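Local coordinates for rubber oxygenase (Streptomyces sp., PDB 5O1L), which cleaves the double bonds of poly(cis-1,4-isoprene) rubber by adding dioxygen, using a non-covalently bound b-type heme, giving oligo-isoprenoids with keto and aldehyde ends, at residues A[70-73]-A[74-78]. Residues are numbered along the deposited sequence; the frame is centred on the assembly and turned at random.
Sequences GEVP and AVNAL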
ATOM      1  N   GLY A  70      18.084  21.771   9.909  1.00 30.43           N
ATOM      2  CA  GLY A  70      16.957  22.329  10.610  1.00 29.50           C
ATOM      3  C   GLY A  70      15.878  22.910   9.717  1.00 30.16           C
ATOM      4  O   GLY A  70      15.075  23.737  10.133  1.00 28.96           O
ATOM      5  N   GLU A  71      15.792  22.408   8.482  1.00 28.21           N
ATOM      6  CA  GLU A  71      14.897  22.966   7.484  1.00 29.48           C
ATOM      7  C   GLU A  71      13.535  22.265   7.419  1.00 28.58           C
ATOM      8  O   GLU A  71      12.675  22.749   6.660  1.00 26.98           O
ATOM      9  CB  GLU A  71      15.550  22.953   6.143  1.00 33.95           C
ATOM     10  CG  GLU A  71      16.695  23.929   6.097  1.00 38.33           C
ATOM     11  CD  GLU A  71      17.591  23.761   4.930  1.00 43.48           C
ATOM     12  OE1 GLU A  71      17.348  22.880   4.083  1.00 45.13           O
ATOM     13  OE2 GLU A  71      18.587  24.517   4.854  1.00 52.75           O
ATOM     14  N   VAL A  72      13.267  21.273   8.263  1.00 26.58           N
ATOM     15  CA  VAL A  72      12.004  20.553   8.146  1.00 27.85           C
ATOM     16  C   VAL A  72      10.776  21.445   8.381  1.00 26.60           C
ATOM     17  O   VAL A  72       9.825  21.399   7.586  1.00 26.65           O
ATOM     18  CB  VAL A  72      11.979  19.237   8.956  1.00 27.61           C
ATOM     19  CG1 VAL A  72      10.592  18.596   8.971  1.00 29.24           C
ATOM     20  CG2 VAL A  72      12.999  18.276   8.334  1.00 29.99           C
ATOM     21  N   PRO A  73      10.753  22.278   9.436  1.00 27.38           N
ATOM     22  CA  PRO A  73       9.480  23.034   9.645  1.00 26.18           C
ATOM     23  C   PRO A  73       9.124  23.966   8.449  1.00 24.13           C
ATOM     24  O   PRO A  73       7.969  23.981   8.010  1.00 22.54           O
ATOM     25  CB  PRO A  73       9.780  23.822  10.955  1.00 27.84           C
ATOM     26  CG  PRO A  73      10.766  22.961  11.664  1.00 27.61           C
ATOM     27  CD  PRO A  73      11.666  22.371  10.601  1.00 27.84           C
ATOM     28  N   ALA A  74      10.110  24.635   7.904  1.00 24.10           N
ATOM     29  CA  ALA A  74       9.914  25.502   6.742  1.00 23.81           C
ATOM     30  C   ALA A  74       9.545  24.722   5.503  1.00 22.95           C
ATOM     31  O   ALA A  74       8.601  25.062   4.829  1.00 22.76           O
ATOM     32  CB  ALA A  74      11.139  26.348   6.473  1.00 24.50           C
ATOM     33  N   VAL A  75      10.285  23.658   5.247  1.00 23.51           N
ATOM     34  CA  VAL A  75       9.941  22.762   4.147  1.00 22.49           C
ATOM     35  C   VAL A  75       8.542  22.238   4.284  1.00 20.74           C
ATOM     36  O   VAL A  75       7.805  22.236   3.304  1.00 20.44           O
ATOM     37  CB  VAL A  75      10.963  21.603   4.012  1.00 22.49           C
ATOM     38  CG1 VAL A  75      10.445  20.554   3.007  1.00 23.37           C
ATOM     39  CG2 VAL A  75      12.267  22.095   3.511  1.00 24.01           C
ATOM     40  N   ASN A  76       8.103  21.803   5.455  1.00 19.48           N
ATOM     41  CA  ASN A  76       6.711  21.336   5.559  1.00 20.15           C
ATOM     42  C   ASN A  76       5.741  22.425   5.228  1.00 20.30           C
ATOM     43  O   ASN A  76       4.738  22.209   4.602  1.00 19.72           O
ATOM     44  CB  ASN A  76       6.426  20.696   6.882  1.00 20.92           C
ATOM     45  CG  ASN A  76       6.997  19.285   6.981  1.00 21.60           C
ATOM     46  OD1 ASN A  76       7.251  18.620   5.935  1.00 22.47           O
ATOM     47  ND2 ASN A  76       7.243  18.836   8.206  1.00 21.49           N
ATOM     48  N   ALA A  77       6.011  23.642   5.716  1.00 19.86           N
ATOM     49  CA  ALA A  77       5.094  24.727   5.436  1.00 20.25           C
ATOM     50  C   ALA A  77       5.050  25.119   3.951  1.00 21.26           C
ATOM     51  O   ALA A  77       4.029  25.476   3.460  1.00 22.00           O
ATOM     52  CB  ALA A  77       5.507  25.934   6.293  1.00 21.58           C
ATOM     53  N   LEU A  78       6.177  25.020   3.261  1.00 21.22           N
ATOM     54  CA  LEU A  78       6.210  25.242   1.800  1.00 23.55           C
ATOM     55  C   LEU A  78       5.493  24.150   1.062  1.00 24.15           C
ATOM     56  O   LEU A  78       4.658  24.398   0.207  1.00 24.27           O
ATOM     57  CB  LEU A  78       7.641  25.328   1.339  1.00 24.50           C
ATOM     58  CG  LEU A  78       8.335  26.606   1.724  1.00 27.81           C
ATOM     59  CD1 LEU A  78       9.839  26.416   1.614  1.00 29.72           C
ATOM     60  CD2 LEU A  78       7.775  27.738   0.848  1.00 29.40           C
TER
HETATM   61  O   HOH W   1      12.781  25.253   8.992  1.00 28.55           O
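The carboxamide of Asn76 has one face turned to Val72: methyl CG1 of Val72 stands over the nitrogen end, 3.4 Å from Asn76 ND2, and Val72 O lies over the same face, 3.6 Å from Asn76 CG. At the amide's oxygen end, OD1 accepts a hydrogen bond from the backbone N of Ile400, tying it to the C-terminal region. A first torsion of -76° sets Asn76 CG beside its own backbone N, and the Asn76 and Val72 side chains run side by side. Glu71 meets the turn through CB, 4.3 Å from Val75 CG2, while its carboxylate OE1 is salt-bridged to Arg69. Three i to i+4 bonds define the helical turn: Val75 N to Glu71 O (2.9 Å, N-H...O 167°), Asn76 N to Val72 O (2.8 Å) and Ala77 N to Pro73 O (3.0 Å). Methyl CG2 of Val75 packs 3.2 Å from Glu71 O, and both valines pack against helix 59-68. A water accepts from Ala74 N at 2.9 Å and donates to Gly70 O. Gly70, with positive phi, ends helix 59-68, and after Glu71 helix 72-79 begins with Pro73 in its first turn: a Schellman-capped helix end leading through a short turn into the next helix.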